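Local coordinates for DUF1611 domain-containing protein (Anabaena variabilis, PDB 2OBN), which is of unknown function but joins a Rossmann-like domain to a P-loop NTPase-type domain, a pairing consistent with nucleotide binding, at residues 27-35 with 50-60; 235-243 with 268-277. The protein carries 2 engineered substitutions. One frame throughout, in Å; residues are numbered along the deposited sequence.

Contact 1 of 2, residues 27-35 with 50-60; sequences LALLRYSEA and LREITGIYRYV. Engineered in segment 50-60: Tyr-57 (natural residue Lys), Tyr-59 (natural residue Asp).
Ile-56 is the main bump: its side chain presses onto helix 27-32, CD1 lying 3.6 Å from Leu-27 O and against Leu-30 CB, while CG2 rests beside Leu-30 O. The hollow is walled by Leu-27, whose CD2 also meets Thr-54 CG2 at 3.7 Å, and by Arg-31, whose chain bends at chi3 (-87°) and lays one guanidinium face over Ile-56 CG1. Leu-30 is the return bump, CD1 meeting Leu-50 CD1 (3.9 Å) and CD2 fitting between Leu-50 CD2 and Val-60 CG2. Arg-58, extended from CG to NE, reaches the end of the same helix. Its NH1 bonds almost straight to Leu-30 O (3.0 Å, 167°), lying above that carbonyl's plane. A second, bent bond from NH1 to Ser-33 O (2.9 Å) uses a lone pair in the carbonyl plane, with the oxygen tilted from the guanidinium plane; NH2 adds a weak bond to Ser-33 O. Thus one guanidinium gathers carbonyls where the chain leaves the helix. Leu-30, Arg-58 and Val-60 also touch strand 37-41 of the parallel Rossmann-like sheet, whereas Leu-29 and Tyr-32 turn to helix 191-197 of the other domain, with Tyr-32 also packing on helix 166-179.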
loop_
_atom_site.group_PDB
_atom_site.type_symbol
_atom_site.label_atom_id
_atom_site.label_comp_id
_atom_site.label_asym_id
_atom_site.label_seq_id
_atom_site.Cartn_x
_atom_site.Cartn_y
_atom_site.Cartn_z
ATOM N N LEU B 27 -9.397 -24.173 -1.801
ATOM C CA LEU B 27 -9.687 -24.877 -0.545
ATOM C C LEU B 27 -10.450 -23.997 0.435
ATOM O O LEU B 27 -11.250 -24.492 1.229
ATOM C CB LEU B 27 -8.403 -25.358 0.104
ATOM C CG LEU B 27 -7.607 -26.400 -0.681
ATOM C CD1 LEU B 27 -6.200 -26.539 -0.093
ATOM C CD2 LEU B 27 -8.323 -27.724 -0.697
ATOM N N ALA B 28 -10.191 -22.694 0.412
ATOM C CA ALA B 28 -10.920 -21.793 1.292
ATOM C C ALA B 28 -12.390 -21.778 0.881
ATOM O O ALA B 28 -13.272 -21.857 1.729
ATOM C CB ALA B 28 -10.325 -20.401 1.263
ATOM N N LEU B 29 -12.648 -21.700 -0.420
ATOM C CA LEU B 29 -14.022 -21.743 -0.933
ATOM C C LEU B 29 -14.705 -23.065 -0.569
ATOM O O LEU B 29 -15.854 -23.081 -0.140
ATOM C CB LEU B 29 -14.040 -21.531 -2.458
ATOM C CG LEU B 29 -13.528 -20.182 -2.994
ATOM C CD1 LEU B 29 -13.549 -20.186 -4.522
ATOM C CD2 LEU B 29 -14.326 -19.015 -2.462
ATOM N N LEU B 30 -14.004 -24.179 -0.749
ATOM C CA LEU B 30 -14.545 -25.486 -0.372
ATOM C C LEU B 30 -14.836 -25.555 1.129
ATOM O O LEU B 30 -15.777 -26.218 1.547
ATOM C CB LEU B 30 -13.576 -26.608 -0.759
ATOM C CG LEU B 30 -13.423 -26.874 -2.266
ATOM C CD1 LEU B 30 -12.177 -27.693 -2.526
ATOM C CD2 LEU B 30 -14.670 -27.554 -2.879
ATOM N N ARG B 31 -14.026 -24.881 1.940
ATOM C CA ARG B 31 -14.214 -24.894 3.384
ATOM C C ARG B 31 -15.335 -23.958 3.838
ATOM O O ARG B 31 -16.028 -24.264 4.807
ATOM C CB ARG B 31 -12.890 -24.561 4.099
ATOM C CG ARG B 31 -12.969 -24.540 5.622
ATOM C CD ARG B 31 -11.610 -24.300 6.309
ATOM N NE ARG B 31 -10.869 -25.551 6.520
ATOM C CZ ARG B 31 -9.779 -25.972 5.862
ATOM N NH1 ARG B 31 -9.178 -25.242 4.914
ATOM N NH2 ARG B 31 -9.254 -27.152 6.187
ATOM N N TYR B 32 -15.539 -22.835 3.149
ATOM C CA TYR B 32 -16.508 -21.862 3.628
ATOM C C TYR B 32 -17.698 -21.469 2.729
ATOM O O TYR B 32 -18.690 -20.973 3.244
ATOM C CB TYR B 32 -15.752 -20.600 4.042
ATOM C CG TYR B 32 -14.785 -20.777 5.207
ATOM C CD1 TYR B 32 -15.250 -21.122 6.477
ATOM C CD2 TYR B 32 -13.422 -20.537 5.058
ATOM C CE1 TYR B 32 -14.391 -21.251 7.555
ATOM C CE2 TYR B 32 -12.558 -20.668 6.128
ATOM C CZ TYR B 32 -13.048 -21.016 7.380
ATOM O OH TYR B 32 -12.189 -21.151 8.443
ATOM N N SER B 33 -17.631 -21.686 1.419
ATOM C CA SER B 33 -18.710 -21.229 0.537
ATOM C C SER B 33 -20.035 -21.975 0.675
ATOM O O SER B 33 -20.069 -23.201 0.613
ATOM C CB SER B 33 -18.256 -21.310 -0.917
ATOM O OG SER B 33 -19.261 -20.832 -1.791
ATOM N N GLU B 34 -21.124 -21.225 0.848
ATOM C CA GLU B 34 -22.473 -21.790 0.916
ATOM C C GLU B 34 -23.030 -22.042 -0.490
ATOM O O GLU B 34 -24.139 -22.538 -0.628
ATOM C CB GLU B 34 -23.438 -20.865 1.681
ATOM C CG GLU B 34 -23.224 -20.764 3.196
ATOM C CD GLU B 34 -24.167 -19.754 3.861
ATOM N N ALA B 35 -22.279 -21.687 -1.529
ATOM C CA ALA B 35 -22.714 -21.899 -2.902
ATOM C C ALA B 35 -22.776 -23.386 -3.212
ATOM O O ALA B 35 -22.063 -24.165 -2.595
ATOM C CB ALA B 35 -21.759 -21.217 -3.870
ATOM N N LEU B 50 -12.618 -35.788 -1.145
ATOM C CA LEU B 50 -12.218 -34.456 -0.711
ATOM C C LEU B 50 -11.874 -34.438 0.785
ATOM O O LEU B 50 -10.840 -33.897 1.178
ATOM C CB LEU B 50 -13.339 -33.449 -1.007
ATOM C CG LEU B 50 -13.045 -31.971 -0.734
ATOM C CD1 LEU B 50 -11.905 -31.491 -1.617
ATOM C CD2 LEU B 50 -14.288 -31.137 -0.956
ATOM N N ARG B 51 -12.734 -35.047 1.605
ATOM C CA ARG B 51 -12.526 -35.106 3.058
ATOM C C ARG B 51 -11.208 -35.773 3.446
ATOM O O ARG B 51 -10.456 -35.229 4.255
ATOM C CB ARG B 51 -13.679 -35.854 3.755
ATOM C CG ARG B 51 -13.608 -35.846 5.308
ATOM C CD ARG B 51 -14.545 -36.870 5.952
ATOM N N GLU B 52 -10.935 -36.948 2.885
ATOM C CA GLU B 52 -9.724 -37.680 3.253
ATOM C C GLU B 52 -8.435 -36.954 2.903
ATOM O O GLU B 52 -7.517 -36.925 3.714
ATOM C CB GLU B 52 -9.712 -39.092 2.653
ATOM C CG GLU B 52 -10.835 -40.004 3.156
ATOM C CD GLU B 52 -10.942 -40.049 4.679
ATOM O OE1 GLU B 52 -9.897 -40.160 5.366
ATOM O OE2 GLU B 52 -12.086 -39.970 5.182
ATOM N N ILE B 53 -8.386 -36.330 1.733
ATOM C CA ILE B 53 -7.162 -35.670 1.267
ATOM C C ILE B 53 -6.968 -34.205 1.711
ATOM O O ILE B 53 -5.836 -33.717 1.712
ATOM C CB ILE B 53 -7.008 -35.849 -0.265
ATOM C CG1 ILE B 53 -7.992 -34.987 -1.062
ATOM C CG2 ILE B 53 -7.175 -37.325 -0.620
ATOM C CD1 ILE B 53 -8.020 -35.327 -2.545
ATOM N N THR B 54 -8.055 -33.527 2.100
ATOM C CA THR B 54 -8.010 -32.136 2.584
ATOM C C THR B 54 -8.370 -31.951 4.064
ATOM O O THR B 54 -7.868 -31.036 4.709
ATOM C CB THR B 54 -9.004 -31.245 1.815
ATOM O OG1 THR B 54 -10.336 -31.727 2.029
ATOM C CG2 THR B 54 -8.705 -31.261 0.338
ATOM N N GLY B 55 -9.259 -32.792 4.588
ATOM C CA GLY B 55 -9.748 -32.644 5.956
ATOM C C GLY B 55 -10.957 -31.712 6.056
ATOM O O GLY B 55 -11.394 -31.385 7.157
ATOM N N ILE B 56 -11.492 -31.277 4.913
ATOM C CA ILE B 56 -12.679 -30.422 4.864
ATOM C C ILE B 56 -13.909 -31.337 4.873
ATOM O O ILE B 56 -13.988 -32.271 4.073
ATOM C CB ILE B 56 -12.704 -29.558 3.580
ATOM C CG1 ILE B 56 -11.458 -28.664 3.508
ATOM C CG2 ILE B 56 -14.004 -28.729 3.516
ATOM C CD1 ILE B 56 -11.296 -27.915 2.180
ATOM N N TYR B 57 -14.870 -31.063 5.759
ATOM C CA TYR B 57 -16.064 -31.918 5.881
ATOM C C TYR B 57 -17.150 -31.547 4.887
ATOM O O TYR B 57 -18.155 -30.910 5.221
ATOM C CB TYR B 57 -16.588 -31.911 7.310
ATOM C CG TYR B 57 -15.570 -32.475 8.243
ATOM C CD1 TYR B 57 -15.342 -33.840 8.289
ATOM C CD2 TYR B 57 -14.818 -31.651 9.059
ATOM C CE1 TYR B 57 -14.401 -34.377 9.137
ATOM C CE2 TYR B 57 -13.864 -32.169 9.906
ATOM C CZ TYR B 57 -13.654 -33.531 9.943
ATOM O OH TYR B 57 -12.705 -34.054 10.789
ATOM N N ARG B 58 -16.925 -31.984 3.658
ATOM C CA ARG B 58 -17.819 -31.691 2.568
ATOM C C ARG B 58 -17.538 -32.652 1.444
ATOM O O ARG B 58 -16.382 -33.037 1.222
ATOM C CB ARG B 58 -17.556 -30.266 2.088
ATOM C CG ARG B 58 -18.438 -29.787 0.952
ATOM C CD ARG B 58 -18.098 -28.357 0.609
ATOM N NE ARG B 58 -19.205 -27.708 -0.076
ATOM C CZ ARG B 58 -19.312 -26.395 -0.267
ATOM N NH1 ARG B 58 -18.379 -25.562 0.175
ATOM N NH2 ARG B 58 -20.367 -25.912 -0.890
ATOM N N TYR B 59 -18.595 -33.068 0.754
ATOM C CA TYR B 59 -18.410 -33.908 -0.406
ATOM C C TYR B 59 -18.631 -33.085 -1.665
ATOM O O TYR B 59 -19.628 -32.348 -1.784
ATOM C CB TYR B 59 -19.333 -35.119 -0.432
ATOM C CG TYR B 59 -19.193 -35.847 -1.751
ATOM C CD1 TYR B 59 -17.994 -36.461 -2.088
ATOM C CD2 TYR B 59 -20.229 -35.874 -2.682
ATOM C CE1 TYR B 59 -17.827 -37.094 -3.313
ATOM C CE2 TYR B 59 -20.074 -36.516 -3.902
ATOM C CZ TYR B 59 -18.860 -37.115 -4.211
ATOM O OH TYR B 59 -18.659 -37.762 -5.410
ATOM N N VAL B 60 -17.650 -33.178 -2.562
ATOM C CA VAL B 60 -17.724 -32.618 -3.902
ATOM C C VAL B 60 -16.921 -33.599 -4.763
ATOM O O VAL B 60 -15.787 -33.945 -4.397
ATOM C CB VAL B 60 -17.104 -31.209 -4.049
ATOM C CG1 VAL B 60 -17.217 -30.746 -5.504
ATOM C CG2 VAL B 60 -17.760 -30.192 -3.111
#

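Contact 2 of 2, residues 235-243 with 268-277; sequences GSLLHPGST and NGNNPHVPIP
Leu-238 to Pro-240 run past Asn-268 to Pro-277 as two irregular loops without a direct backbone bond between them, CA atoms coming as near as 6.4 Å at His-239 and Asn-268; type I turns at 236-239, 239-242 and 271-274 shape them. His-239 carries the polar half. Its NE2 donates to Asn-270 OD1 (3.2 Å, 171°), which lies in the ring plane, although the donor is tilted from the amide carbonyl's plane. Gly-241 N bonds to ND1, also in the ring plane, so both ring nitrogens are engaged and the ring's rotation is fixed. Asn-268 comes over one face of this ring, its OD1 offset toward the rim and its amide nearly perpendicular to it (88°); ND2 makes the closest approach, 3.3 Å from His-239 CD2. Asn-268 OD1 accepts from Asn-271 N (2.7 Å), an Asx motif, and from Asn-271 ND2 (3.0 Å) as well, which ties the two side chains together. Pro-240 CG packs at 3.3 Å against Asn-271 ND2, and beyond it on Val-274 CG2. On the apolar side, Leu-238 reaches Pro-277 tip to tip and sets CD1 against Ile-276 CG2 (3.8 Å). A water joins Leu-238 O to Pro-275 O. Gly-269 N bonds to Asp-161 of the loop after strand 153-159, and Leu-238 and Pro-277 pack on Gly-292 and Gly-293 of the second subunit. Loops meeting at the carboxyl edge of parallel strands 228-231 and 256-262 are expected of a P-loop NTPase-type α/β domain; in relatives that edge carries the nucleotide site, but a binding role here is only inferred.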
loop_
_atom_site.group_PDB
_atom_site.type_symbol
_atom_site.label_atom_id
_atom_site.label_comp_id
_atom_site.label_asym_id
_atom_site.label_seq_id
_atom_site.Cartn_x
_atom_site.Cartn_y
_atom_site.Cartn_z
ATOM N N GLY B 235 -1.670 -9.729 5.087
ATOM C CA GLY B 235 -0.262 -9.463 5.246
ATOM C C GLY B 235 0.289 -9.671 6.633
ATOM O O GLY B 235 -0.293 -10.366 7.448
ATOM N N SER B 236 1.436 -9.044 6.878
ATOM C CA SER B 236 2.103 -9.088 8.161
ATOM C C SER B 236 3.206 -8.057 8.198
ATOM O O SER B 236 3.954 -7.914 7.227
ATOM C CB SER B 236 2.756 -10.450 8.394
ATOM O OG SER B 236 3.531 -10.413 9.588
ATOM N N LEU B 237 3.359 -7.385 9.336
ATOM C CA LEU B 237 4.449 -6.433 9.496
ATOM C C LEU B 237 5.813 -7.133 9.614
ATOM O O LEU B 237 6.825 -6.459 9.721
ATOM C CB LEU B 237 4.201 -5.535 10.719
ATOM C CG LEU B 237 2.994 -4.592 10.652
ATOM C CD1 LEU B 237 2.866 -3.852 11.970
ATOM C CD2 LEU B 237 3.105 -3.618 9.503
ATOM N N LEU B 238 5.813 -8.474 9.633
ATOM C CA LEU B 238 7.016 -9.288 9.733
ATOM C C LEU B 238 7.443 -9.838 8.372
ATOM O O LEU B 238 8.551 -10.343 8.226
ATOM C CB LEU B 238 6.788 -10.462 10.695
ATOM C CG LEU B 238 6.239 -10.132 12.076
ATOM C CD1 LEU B 238 6.171 -11.378 12.923
ATOM C CD2 LEU B 238 7.097 -9.062 12.754
ATOM N N HIS B 239 6.554 -9.726 7.384
ATOM C CA HIS B 239 6.830 -10.181 6.041
ATOM C C HIS B 239 7.498 -9.030 5.284
ATOM O O HIS B 239 6.937 -7.936 5.235
ATOM C CB HIS B 239 5.524 -10.594 5.387
ATOM C CG HIS B 239 5.696 -11.295 4.083
ATOM N ND1 HIS B 239 6.327 -10.710 3.009
ATOM C CD2 HIS B 239 5.267 -12.506 3.660
ATOM C CE1 HIS B 239 6.303 -11.544 1.984
ATOM N NE2 HIS B 239 5.670 -12.643 2.355
ATOM N N PRO B 240 8.695 -9.275 4.682
ATOM C CA PRO B 240 9.461 -8.214 3.989
ATOM C C PRO B 240 8.834 -7.588 2.732
ATOM O O PRO B 240 9.318 -6.560 2.256
ATOM C CB PRO B 240 10.761 -8.931 3.595
ATOM C CG PRO B 240 10.401 -10.351 3.536
ATOM C CD PRO B 240 9.393 -10.573 4.593
ATOM N N GLY B 241 7.806 -8.210 2.178
ATOM C CA GLY B 241 7.155 -7.695 0.972
ATOM C C GLY B 241 5.723 -7.233 1.147
ATOM O O GLY B 241 5.116 -6.757 0.181
ATOM N N SER B 242 5.220 -7.300 2.377
ATOM C CA SER B 242 3.852 -6.959 2.704
ATOM C C SER B 242 3.647 -5.517 3.143
ATOM O O SER B 242 4.443 -4.944 3.896
ATOM C CB SER B 242 3.364 -7.875 3.820
ATOM O OG SER B 242 2.015 -7.587 4.144
ATOM N N THR B 243 2.532 -4.963 2.680
ATOM C CA THR B 243 2.121 -3.589 2.948
ATOM C C THR B 243 0.729 -3.490 3.551
ATOM O O THR B 243 0.463 -2.581 4.328
ATOM C CB THR B 243 2.105 -2.793 1.587
ATOM O OG1 THR B 243 3.437 -2.624 1.092
ATOM C CG2 THR B 243 1.459 -1.437 1.691
ATOM N N ASN B 268 9.659 -16.365 8.591
ATOM C CA ASN B 268 8.703 -16.090 7.528
ATOM C C ASN B 268 8.679 -17.305 6.584
ATOM O O ASN B 268 9.712 -17.942 6.349
ATOM C CB ASN B 268 9.154 -14.836 6.787
ATOM C CG ASN B 268 8.202 -14.415 5.701
ATOM O OD1 ASN B 268 8.525 -14.518 4.526
ATOM N ND2 ASN B 268 7.018 -13.929 6.085
ATOM N N GLY B 269 7.509 -17.654 6.081
ATOM C CA GLY B 269 7.379 -18.788 5.184
ATOM C C GLY B 269 7.987 -18.571 3.813
ATOM O O GLY B 269 8.762 -19.403 3.341
ATOM N N ASN B 270 7.631 -17.462 3.170
ATOM C CA ASN B 270 8.173 -17.146 1.851
ATOM C C ASN B 270 9.647 -16.766 1.867
ATOM O O ASN B 270 10.350 -17.055 0.910
ATOM C CB ASN B 270 7.414 -15.989 1.192
ATOM C CG ASN B 270 5.960 -16.314 0.903
ATOM O OD1 ASN B 270 5.127 -15.398 0.800
ATOM N ND2 ASN B 270 5.637 -17.606 0.786
ATOM N N ASN B 271 10.084 -16.096 2.935
ATOM C CA ASN B 271 11.465 -15.600 3.080
ATOM C C ASN B 271 12.073 -16.132 4.397
ATOM O O ASN B 271 12.203 -15.397 5.376
ATOM C CB ASN B 271 11.431 -14.071 3.054
ATOM C CG ASN B 271 10.661 -13.518 1.849
ATOM O OD1 ASN B 271 11.188 -13.446 0.758
ATOM N ND2 ASN B 271 9.416 -13.111 2.063
ATOM N N PRO B 272 12.474 -17.421 4.416
ATOM C CA PRO B 272 12.948 -18.121 5.622
ATOM C C PRO B 272 14.106 -17.508 6.399
ATOM O O PRO B 272 14.360 -17.934 7.519
ATOM C CB PRO B 272 13.370 -19.487 5.094
ATOM C CG PRO B 272 12.675 -19.668 3.841
ATOM C CD PRO B 272 12.493 -18.311 3.244
ATOM N N HIS B 273 14.804 -16.541 5.813
ATOM C CA HIS B 273 15.909 -15.863 6.491
ATOM C C HIS B 273 15.410 -14.850 7.521
ATOM O O HIS B 273 16.140 -14.505 8.444
ATOM C CB HIS B 273 16.816 -15.162 5.469
ATOM C CG HIS B 273 16.179 -13.989 4.783
ATOM N ND1 HIS B 273 15.397 -14.120 3.656
ATOM C CD2 HIS B 273 16.215 -12.664 5.066
ATOM C CE1 HIS B 273 14.987 -12.925 3.270
ATOM N NE2 HIS B 273 15.467 -12.025 4.109
ATOM N N VAL B 274 14.159 -14.404 7.369
ATOM C CA VAL B 274 13.563 -13.386 8.241
ATOM C C VAL B 274 12.943 -14.024 9.465
ATOM O O VAL B 274 11.984 -14.764 9.347
ATOM C CB VAL B 274 12.451 -12.613 7.504
ATOM C CG1 VAL B 274 11.890 -11.506 8.387
ATOM C CG2 VAL B 274 12.974 -12.021 6.192
ATOM N N PRO B 275 13.482 -13.746 10.656
ATOM C CA PRO B 275 12.822 -14.356 11.810
ATOM C C PRO B 275 11.473 -13.736 12.220
ATOM O O PRO B 275 11.125 -12.617 11.811
ATOM C CB PRO B 275 13.822 -14.108 12.942
ATOM C CG PRO B 275 14.589 -12.892 12.524
ATOM C CD PRO B 275 14.664 -12.944 11.043
ATOM N N ILE B 276 10.732 -14.500 13.015
ATOM C CA ILE B 276 9.534 -14.026 13.674
ATOM C C ILE B 276 9.985 -13.714 15.093
ATOM O O ILE B 276 10.388 -14.620 15.825
ATOM C CB ILE B 276 8.409 -15.080 13.752
ATOM C CG1 ILE B 276 7.908 -15.433 12.340
ATOM C CG2 ILE B 276 7.277 -14.554 14.658
ATOM C CD1 ILE B 276 6.685 -16.378 12.291
ATOM N N PRO B 277 9.925 -12.444 15.505
ATOM C CA PRO B 277 10.350 -12.217 16.889
ATOM C C PRO B 277 9.435 -12.905 17.932
ATOM O O PRO B 277 8.347 -13.401 17.585
ATOM C CB PRO B 277 10.239 -10.691 17.052
ATOM C CG PRO B 277 10.038 -10.122 15.675
ATOM C CD PRO B 277 9.476 -11.206 14.837
HETATM O O HOH W 1 9.024 -12.996 9.874
#

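The two contacts belong to different domains and share no element: contact 1 joins a helix to the helix and loop following the next strand of the Rossmann-like sheet, contact 2 two loops at the C-terminal edge of the P-loop-type sheet. Their centres are 28 Å apart and their nearest atoms about 14 Å. Contact 1 is partly buried, an aliphatic interlock edged by a charged guanidinium that seeks main-chain carbonyls. A larger share of contact 2's residues is buried, yet it is more polar, relying on imidazole–amide hydrogen bonding and a bridging water beside an apolar patch of Leu-238, Ile-276 and Pro-277. Contact 1 leans on the other domain of its own chain, whereas contact 2 meets the second subunit.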